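Local structure of sensor histidine kinase CitA (Klebsiella pneumoniae, 1P0Z) at residues 9-14 and 121-126; 26-29 and 35-38; 28-33 and 114-119. The protein senses citrate through this periplasmic domain of a homodimeric histidine kinase, which probably activates CitB by phosphorylation to induce the citrate-fermentation genes. All coordinates share one frame; numbering follows the deposited sequence. Where two conformers were deposited one is given.

Contact 1 (9-14 and 121-126); sequences GQRALI and VGYTIE
Ala12 packs against Val121 and Tyr123 where the N-terminal helix of this periplasmic PAS domain lies on the central strand of the antiparallel sheet. Helix 9-14 and strand 121-124 run nearly antiparallel, at 154°, and their axes come within 7.7 Å. Such a close approach fits a small residue in the interface: the CA atoms of Ala12 and Val121 are the nearest pair. The methyl of Ala12 rests on the strand backbone, with CB 3.5 Å from the carbonyl O of Val121. The same methyl meets the phenol of Tyr123 at the edge of the ring, near its plane, with CB 3.8 Å from CE1. CG of Tyr123 stands beside its own backbone N (chi1 -72°), and from there the ring reaches past the methyl of Ala12, its OH ending near the guanidinium of Arg11.

The polar end of the contact is looser. NH2 of Arg11 comes 3.7 Å from OH of Tyr123, too far for a bond, and the guanidinium and ring planes are turned 70° apart. Their strong partner is a shared one, Asp49, whose OD1 takes a salt bridge from NH2 of Arg11 and is hydrogen-bonded to OH of Tyr123. Gln15, one turn further along the helix, is a second partner of the phenol: its NE2 is hydrogen-bonded both to that hydroxyl and to the carbonyl O of Arg11. The hydroxyl of the buried tyrosine thus has two direct partners outside the two segments, and the acid probably offsets the arginine's charge.

Ala16 and Ile19 of the helix also touch Val121, while Val8 touches Tyr123. The side chain of Ala12 is about 6 Å from that of the citrate-binding Arg103. The carbonyl O of Ala12 faces CB of Val121 at 3.7 Å, with CG1 and CG2 both slightly further, at 4.1 Å.

Contact 2 (26-29 and 35-38); sequences VEAV and ARIK
Arg36 meets Ala28 with its aliphatic stem and sends its charged end on to Glu24, whose OE2 takes a salt bridge from NH2. Its backbone N is gripped as well, by OD1 of Asp33, the N-cap residue of helix 34-47. Arg36 is therefore held at both ends, and what faces helix 23-30 in between is carbon: its CG lies 3.6 Å from CB of Ala28. Here CG stands anti to the backbone N (chi1 -179°), and a bend at chi2 (52°) turns the rest of the chain away from the alanine toward Glu24. Glu27 may bear weakly on this charge, with OE2 6.4 Å from NE of Arg36, but the two are not in contact, and that carboxylate has its own salt bridge to Lys31.

Ala28 is the pivot of the packing. Its methyl points at the opposing helix and sits between two successive side chains there, touching CG of Arg36 and also CG1 of Ile37, the latter 3.6 Å from CB. The CA atoms of Ala28 and Ile37 are 5.9 Å apart, a spacing that the small methyl of Ala28 permits. Ile37 lies with CG1 beside its backbone N (chi1 -67°) and extends further, and its end turns toward the other helix. CD1 lies 4.0 Å from the carbonyl O of Ala28 and 4.1 Å from CG2 of Val29. This half of the contact is buried and apolar, whereas the arginine marks its more polar margin.

The pair joins two helices that follow each other in the chain. Helix 34-47 and helix 23-30 both lean on the sheet beyond: Ile37 touches Leu63 and Tyr64 of strand 62-64, and Val29 reaches Leu63 as well as Ile108 of strand 101-109.

Contact 3 (28-33 and 114-119); sequences AVQKRD and KVIGIV
CG1 of Val29 meets the flat peptide unit of Ile116 and Gly117 at its oxygen, out of the plane and beyond the end of the C=O, 3.5 Å from O of Ile116. The other flat group, the amide of Gln30, stays beyond the contact, and the methylene before it does the touching: in one of two conformers, CG of Gln30 is 3.5 Å from CD1 of Ile116. That same CD1 also reaches Val29, 4.1 Å from CG1. Ile116 holds CG1 between its backbone N and carbonyl carbon (chi1 61°), the crowded position, and then extends (chi2 172°) to bring its terminal methyl against both Val29 and Gln30.

The strand carries a classic beta bulge here, in which Ile116 and Gly117 both face Ile108 of strand 101-109; the backbone angles of Gly117 call for glycine. The helix closes with a Schellman motif: Arg32 has positive phi, N of Asp33 donates to O of Ala28 (2.9 Å) and N of Arg32 weakly to O of Val29.

All the touching side-chain atoms are carbon. The last turn of helix 23-30 therefore meets the bulged strand through nonpolar side-chain atoms, one of them against a backbone carbonyl, buried at Val29 and exposed at Gln30.

In the fold
From the N terminus, helix 6-20 supplies the first half of contact 1, which closes only when the chain reaches the far end of the last strand, 115-124. Contacts 2 and 3 are nested inside that long loop. Both start from helix 23-30 and share Ala28 and Val29. Contact 2 closes almost at once, across the turn to helix 34-47, while contact 3 waits 80 residues for the beginning of strand 115-124. That strand thus meets one helix near each end, with the centres of contacts 1 and 3 about 22 Å apart on opposite sides of the chain's centre. Contacts 2 and 3 adjoin, Val26 O lying 3.7 Å from Ile116 CD1.

Contact 1 (9-14 and 121-126)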
loop_
_atom_site.group_PDB
_atom_site.type_symbol
_atom_site.label_atom_id
_atom_site.label_comp_id
_atom_site.label_asym_id
_atom_site.label_seq_id
_atom_site.Cartn_x
_atom_site.Cartn_y
_atom_site.Cartn_z
ATOM N N GLY A 9 -0.413 -12.055 -5.579
ATOM C CA GLY A 9 0.320 -10.836 -5.899
ATOM C C GLY A 9 -0.446 -9.982 -6.911
ATOM O O GLY A 9 -0.491 -8.762 -6.753
ATOM N N GLN A 10 -1.082 -10.615 -7.898
ATOM C CA GLN A 10 -1.835 -9.852 -8.897
ATOM C C GLN A 10 -3.028 -9.162 -8.258
ATOM O O GLN A 10 -3.319 -8.022 -8.609
ATOM C CB GLN A 10 -2.246 -10.768 -10.058
ATOM C CG GLN A 10 -1.055 -11.237 -10.900
ATOM C CD GLN A 10 -0.229 -10.066 -11.470
ATOM O OE1 GLN A 10 -0.712 -9.306 -12.294
ATOM N NE2 GLN A 10 1.007 -9.918 -10.999
ATOM N N ARG A 11 -3.703 -9.846 -7.333
ATOM C CA ARG A 11 -4.848 -9.283 -6.603
ATOM C C ARG A 11 -4.378 -8.081 -5.786
ATOM O O ARG A 11 -5.022 -7.014 -5.752
ATOM C CB ARG A 11 -5.476 -10.341 -5.656
ATOM C CG ARG A 11 -6.641 -11.136 -6.258
ATOM C CD ARG A 11 -7.950 -10.282 -6.268
ATOM N NE ARG A 11 -8.494 -10.115 -4.912
ATOM C CZ ARG A 11 -9.250 -9.088 -4.517
ATOM N NH1 ARG A 11 -9.563 -8.102 -5.375
ATOM N NH2 ARG A 11 -9.691 -9.036 -3.252
ATOM N N ALA A 12 -3.228 -8.232 -5.140
ATOM C CA ALA A 12 -2.712 -7.128 -4.320
ATOM C C ALA A 12 -2.352 -5.934 -5.194
ATOM O O ALA A 12 -2.642 -4.768 -4.831
ATOM C CB ALA A 12 -1.456 -7.605 -3.559
ATOM N N LEU A 13 -1.715 -6.215 -6.323
ATOM C CA LEU A 13 -1.275 -5.146 -7.212
ATOM C C LEU A 13 -2.457 -4.379 -7.810
ATOM O O LEU A 13 -2.448 -3.135 -7.833
ATOM C CB LEU A 13 -0.364 -5.711 -8.308
ATOM C CG LEU A 13 0.130 -4.707 -9.357
ATOM C CD1 LEU A 13 0.862 -3.542 -8.677
ATOM C CD2 LEU A 13 1.011 -5.470 -10.351
ATOM N N ILE A 14 -3.468 -5.121 -8.252
ATOM C CA ILE A 14 -4.646 -4.493 -8.842
ATOM C C ILE A 14 -5.286 -3.573 -7.833
ATOM O O ILE A 14 -5.613 -2.441 -8.154
ATOM C CB ILE A 14 -5.683 -5.553 -9.323
ATOM C CG1 ILE A 14 -5.175 -6.209 -10.610
ATOM C CG2 ILE A 14 -7.068 -4.901 -9.537
ATOM C CD1 ILE A 14 -5.010 -5.230 -11.776
ATOM N N VAL A 121 -0.730 -2.853 -0.625
ATOM C CA VAL A 121 -1.780 -3.768 -0.188
ATOM C C VAL A 121 -1.056 -5.091 0.050
ATOM O O VAL A 121 -0.407 -5.616 -0.842
ATOM C CB VAL A 121 -2.854 -3.926 -1.280
ATOM C CG1 VAL A 121 -3.811 -5.036 -0.925
ATOM C CG2 VAL A 121 -3.584 -2.561 -1.469
ATOM N N GLY A 122 -1.197 -5.632 1.245
ATOM C CA GLY A 122 -0.434 -6.830 1.566
ATOM C C GLY A 122 -1.222 -8.029 2.052
ATOM O O GLY A 122 -2.278 -7.893 2.677
ATOM N N TYR A 123 -0.669 -9.202 1.723
ATOM C CA TYR A 123 -1.248 -10.493 2.137
ATOM C C TYR A 123 -0.166 -11.286 2.867
ATOM O O TYR A 123 0.844 -11.646 2.273
ATOM C CB TYR A 123 -1.700 -11.322 0.932
ATOM C CG TYR A 123 -2.947 -10.801 0.251
ATOM C CD1 TYR A 123 -2.897 -9.683 -0.581
ATOM C CD2 TYR A 123 -4.166 -11.448 0.428
ATOM C CE1 TYR A 123 -4.052 -9.210 -1.241
ATOM C CE2 TYR A 123 -5.334 -10.993 -0.213
ATOM C CZ TYR A 123 -5.258 -9.865 -1.045
ATOM O OH TYR A 123 -6.410 -9.417 -1.624
ATOM N N THR A 124 -0.323 -11.525 4.166
ATOM C CA THR A 124 0.705 -12.280 4.886
ATOM C C THR A 124 0.572 -13.761 4.499
ATOM O O THR A 124 -0.476 -14.381 4.673
ATOM C CB THR A 124 0.555 -12.083 6.402
ATOM O OG1 THR A 124 0.866 -10.720 6.703
ATOM C CG2 THR A 124 1.500 -13.042 7.184
ATOM N N ILE A 125 1.670 -14.311 4.016
ATOM C CA ILE A 125 1.704 -15.636 3.460
ATOM C C ILE A 125 1.250 -16.776 4.328
ATOM O O ILE A 125 0.500 -17.664 3.872
ATOM C CB ILE A 125 3.112 -15.875 2.829
ATOM C CG1 ILE A 125 3.252 -14.934 1.601
ATOM C CG2 ILE A 125 3.231 -17.300 2.297
ATOM C CD1 ILE A 125 4.673 -14.816 1.041
ATOM N N GLU A 126 1.640 -16.735 5.577
ATOM C CA GLU A 126 1.273 -17.816 6.441
ATOM C C GLU A 126 -0.221 -17.885 6.635
ATOM O O GLU A 126 -0.729 -18.963 6.946
ATOM C CB GLU A 126 2.030 -17.685 7.775
ATOM C CG GLU A 126 1.251 -18.076 9.030
ATOM C CD GLU A 126 0.452 -16.898 9.588
ATOM O OE1 GLU A 126 1.052 -15.849 9.920
ATOM O OE2 GLU A 126 -0.778 -17.014 9.696
#

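Contact 2 (26-29 and 35-38)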
loop_
_atom_site.group_PDB
_atom_site.type_symbol
_atom_site.label_atom_id
_atom_site.label_comp_id
_atom_site.label_asym_id
_atom_site.label_seq_id
_atom_site.Cartn_x
_atom_site.Cartn_y
_atom_site.Cartn_z
ATOM N N VAL A 26 -5.998 11.015 -3.352
ATOM C CA VAL A 26 -4.980 11.940 -3.821
ATOM C C VAL A 26 -5.155 13.261 -3.056
ATOM O O VAL A 26 -4.191 13.817 -2.546
ATOM C CB VAL A 26 -5.125 12.209 -5.338
ATOM C CG1 VAL A 26 -4.229 13.394 -5.752
ATOM C CG2 VAL A 26 -4.767 10.969 -6.129
ATOM N N GLU A 27 -6.396 13.737 -2.971
ATOM C CA GLU A 27 -6.664 14.983 -2.242
ATOM C C GLU A 27 -6.348 14.911 -0.753
ATOM O O GLU A 27 -5.707 15.827 -0.209
ATOM C CB GLU A 27 -8.124 15.417 -2.413
ATOM C CG GLU A 27 -8.427 16.747 -1.691
ATOM C CD GLU A 27 -9.837 17.245 -1.921
ATOM O OE1 GLU A 27 -10.182 17.522 -3.088
ATOM O OE2 GLU A 27 -10.599 17.365 -0.938
ATOM N N ALA A 28 -6.760 13.823 -0.100
ATOM C CA ALA A 28 -6.525 13.674 1.326
ATOM C C ALA A 28 -5.021 13.617 1.615
ATOM O O ALA A 28 -4.558 14.135 2.637
ATOM C CB ALA A 28 -7.234 12.417 1.851
ATOM N N VAL A 29 -4.249 13.011 0.712
ATOM C CA VAL A 29 -2.806 12.937 0.919
ATOM C C VAL A 29 -2.141 14.317 0.733
ATOM O O VAL A 29 -1.241 14.679 1.484
ATOM C CB VAL A 29 -2.166 11.890 -0.049
ATOM C CG1 VAL A 29 -0.632 11.977 -0.038
ATOM C CG2 VAL A 29 -2.602 10.483 0.384
ATOM N N ALA A 35 -7.396 11.804 9.308
ATOM C CA ALA A 35 -8.725 11.270 9.590
ATOM C C ALA A 35 -9.451 10.968 8.291
ATOM O O ALA A 35 -10.173 9.968 8.194
ATOM C CB ALA A 35 -9.546 12.273 10.406
ATOM N N ARG A 36 -9.273 11.846 7.301
ATOM C CA ARG A 36 -9.927 11.658 6.006
ATOM C C ARG A 36 -9.358 10.371 5.343
ATOM O O ARG A 36 -10.115 9.556 4.780
ATOM C CB ARG A 36 -9.678 12.874 5.117
ATOM C CG ARG A 36 -10.328 12.797 3.743
ATOM C CD ARG A 36 -11.818 12.465 3.848
ATOM N NE ARG A 36 -12.413 12.293 2.525
ATOM C CZ ARG A 36 -13.521 11.587 2.291
ATOM N NH1 ARG A 36 -14.164 10.977 3.295
ATOM N NH2 ARG A 36 -13.987 11.488 1.053
ATOM N N ILE A 37 -8.039 10.193 5.419
ATOM C CA ILE A 37 -7.416 8.991 4.846
ATOM C C ILE A 37 -7.957 7.748 5.546
ATOM O O ILE A 37 -8.308 6.753 4.897
ATOM C CB ILE A 37 -5.878 9.064 4.975
ATOM C CG1 ILE A 37 -5.377 10.193 4.067
ATOM C CG2 ILE A 37 -5.219 7.721 4.549
ATOM C CD1 ILE A 37 -3.924 10.527 4.239
ATOM N N LYS A 38 -8.034 7.800 6.874
ATOM C CA LYS A 38 -8.568 6.662 7.634
ATOM C C LYS A 38 -10.010 6.338 7.220
ATOM O O LYS A 38 -10.378 5.176 7.051
ATOM C CB LYS A 38 -8.528 6.971 9.137
ATOM C CG LYS A 38 -9.041 5.843 10.017
ATOM C CD LYS A 38 -9.057 6.307 11.484
ATOM C CE LYS A 38 -9.076 5.146 12.487
ATOM N NZ LYS A 38 -10.126 4.137 12.271
#

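Contact 3 (28-33 and 114-119)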
loop_
_atom_site.group_PDB
_atom_site.type_symbol
_atom_site.label_atom_id
_atom_site.label_comp_id
_atom_site.label_asym_id
_atom_site.label_seq_id
_atom_site.Cartn_x
_atom_site.Cartn_y
_atom_site.Cartn_z
ATOM N N ALA A 28 -6.760 13.823 -0.100
ATOM C CA ALA A 28 -6.525 13.674 1.326
ATOM C C ALA A 28 -5.021 13.617 1.615
ATOM O O ALA A 28 -4.558 14.135 2.637
ATOM C CB ALA A 28 -7.234 12.417 1.851
ATOM N N VAL A 29 -4.249 13.011 0.712
ATOM C CA VAL A 29 -2.806 12.937 0.919
ATOM C C VAL A 29 -2.141 14.317 0.733
ATOM O O VAL A 29 -1.241 14.679 1.484
ATOM C CB VAL A 29 -2.166 11.890 -0.049
ATOM C CG1 VAL A 29 -0.632 11.977 -0.038
ATOM C CG2 VAL A 29 -2.602 10.483 0.384
ATOM N N GLN A 30 -2.573 15.067 -0.279
ATOM C CA GLN A 30 -2.030 16.395 -0.552
ATOM C C GLN A 30 -2.241 17.289 0.658
ATOM O O GLN A 30 -1.368 18.077 1.012
ATOM C CB GLN A 30 -2.714 17.020 -1.781
ATOM C CG GLN A 30 -2.359 16.319 -3.077
ATOM C CD GLN A 30 -3.052 16.892 -4.296
ATOM O OE1 GLN A 30 -4.277 17.057 -4.320
ATOM N NE2 GLN A 30 -2.267 17.179 -5.332
ATOM N N LYS A 31 -3.406 17.146 1.287
ATOM C CA LYS A 31 -3.777 17.923 2.473
ATOM C C LYS A 31 -3.261 17.349 3.792
ATOM O O LYS A 31 -3.388 17.987 4.851
ATOM C CB LYS A 31 -5.303 18.016 2.571
ATOM C CG LYS A 31 -5.969 18.784 1.449
ATOM C CD LYS A 31 -7.462 18.703 1.568
ATOM C CE LYS A 31 -8.138 19.498 0.464
ATOM N NZ LYS A 31 -9.614 19.332 0.512
ATOM N N ARG A 32 -2.709 16.141 3.721
ATOM C CA ARG A 32 -2.184 15.410 4.869
ATOM C C ARG A 32 -3.279 15.273 5.917
ATOM O O ARG A 32 -3.048 15.426 7.120
ATOM C CB ARG A 32 -0.947 16.111 5.451
ATOM C CG ARG A 32 0.241 16.177 4.492
ATOM C CD ARG A 32 1.523 16.661 5.192
ATOM N NE ARG A 32 2.081 15.683 6.130
ATOM C CZ ARG A 32 2.822 14.636 5.761
ATOM N NH1 ARG A 32 3.092 14.437 4.475
ATOM N NH2 ARG A 32 3.301 13.794 6.674
ATOM N N ASP A 33 -4.489 14.985 5.455
ATOM C CA ASP A 33 -5.613 14.835 6.353
ATOM C C ASP A 33 -5.747 13.374 6.798
ATOM O O ASP A 33 -6.451 12.590 6.139
ATOM C CB ASP A 33 -6.894 15.266 5.651
ATOM C CG ASP A 33 -8.079 15.320 6.596
ATOM O OD1 ASP A 33 -8.050 14.643 7.653
ATOM O OD2 ASP A 33 -9.058 16.040 6.269
ATOM N N LYS A 114 3.327 13.850 -10.662
ATOM C CA LYS A 114 4.291 13.879 -9.567
ATOM C C LYS A 114 3.920 12.849 -8.500
ATOM O O LYS A 114 2.794 12.791 -8.086
ATOM C CB LYS A 114 4.302 15.262 -8.909
ATOM C CG LYS A 114 5.409 15.428 -7.875
ATOM C CD LYS A 114 5.410 16.816 -7.269
ATOM C CE LYS A 114 4.316 16.960 -6.253
ATOM N NZ LYS A 114 4.381 18.339 -5.611
ATOM N N VAL A 115 4.882 12.066 -8.037
ATOM C CA VAL A 115 4.554 11.115 -6.971
ATOM C C VAL A 115 4.408 11.861 -5.634
ATOM O O VAL A 115 5.315 12.599 -5.198
ATOM C CB VAL A 115 5.657 10.050 -6.824
ATOM C CG1 VAL A 115 5.320 9.120 -5.636
ATOM C CG2 VAL A 115 5.782 9.262 -8.117
ATOM N N ILE A 116 3.272 11.663 -4.971
ATOM C CA ILE A 116 3.035 12.293 -3.673
ATOM C C ILE A 116 2.856 11.260 -2.560
ATOM O O ILE A 116 2.557 11.604 -1.403
ATOM C CB ILE A 116 1.792 13.245 -3.708
ATOM C CG1 ILE A 116 0.517 12.468 -4.075
ATOM C CG2 ILE A 116 2.065 14.398 -4.725
ATOM C CD1 ILE A 116 -0.799 13.305 -3.932
ATOM N N GLY A 117 3.002 9.985 -2.913
ATOM C CA GLY A 117 2.838 8.979 -1.864
ATOM C C GLY A 117 2.805 7.578 -2.454
ATOM O O GLY A 117 3.110 7.372 -3.624
ATOM N N ILE A 118 2.398 6.617 -1.629
ATOM C CA ILE A 118 2.404 5.213 -2.056
ATOM C C ILE A 118 1.284 4.438 -1.339
ATOM O O ILE A 118 0.921 4.729 -0.205
ATOM C CB ILE A 118 3.789 4.580 -1.697
ATOM C CG1 ILE A 118 3.868 3.113 -2.141
ATOM C CG2 ILE A 118 4.060 4.722 -0.175
ATOM C CD1 ILE A 118 5.316 2.505 -1.958
ATOM N N VAL A 119 0.747 3.439 -2.024
ATOM C CA VAL A 119 -0.232 2.539 -1.400
ATOM C C VAL A 119 0.371 1.132 -1.511
ATOM O O VAL A 119 0.907 0.764 -2.556
ATOM C CB VAL A 119 -1.579 2.516 -2.155
ATOM C CG1 VAL A 119 -2.490 1.399 -1.587
ATOM C CG2 VAL A 119 -2.266 3.888 -2.028
#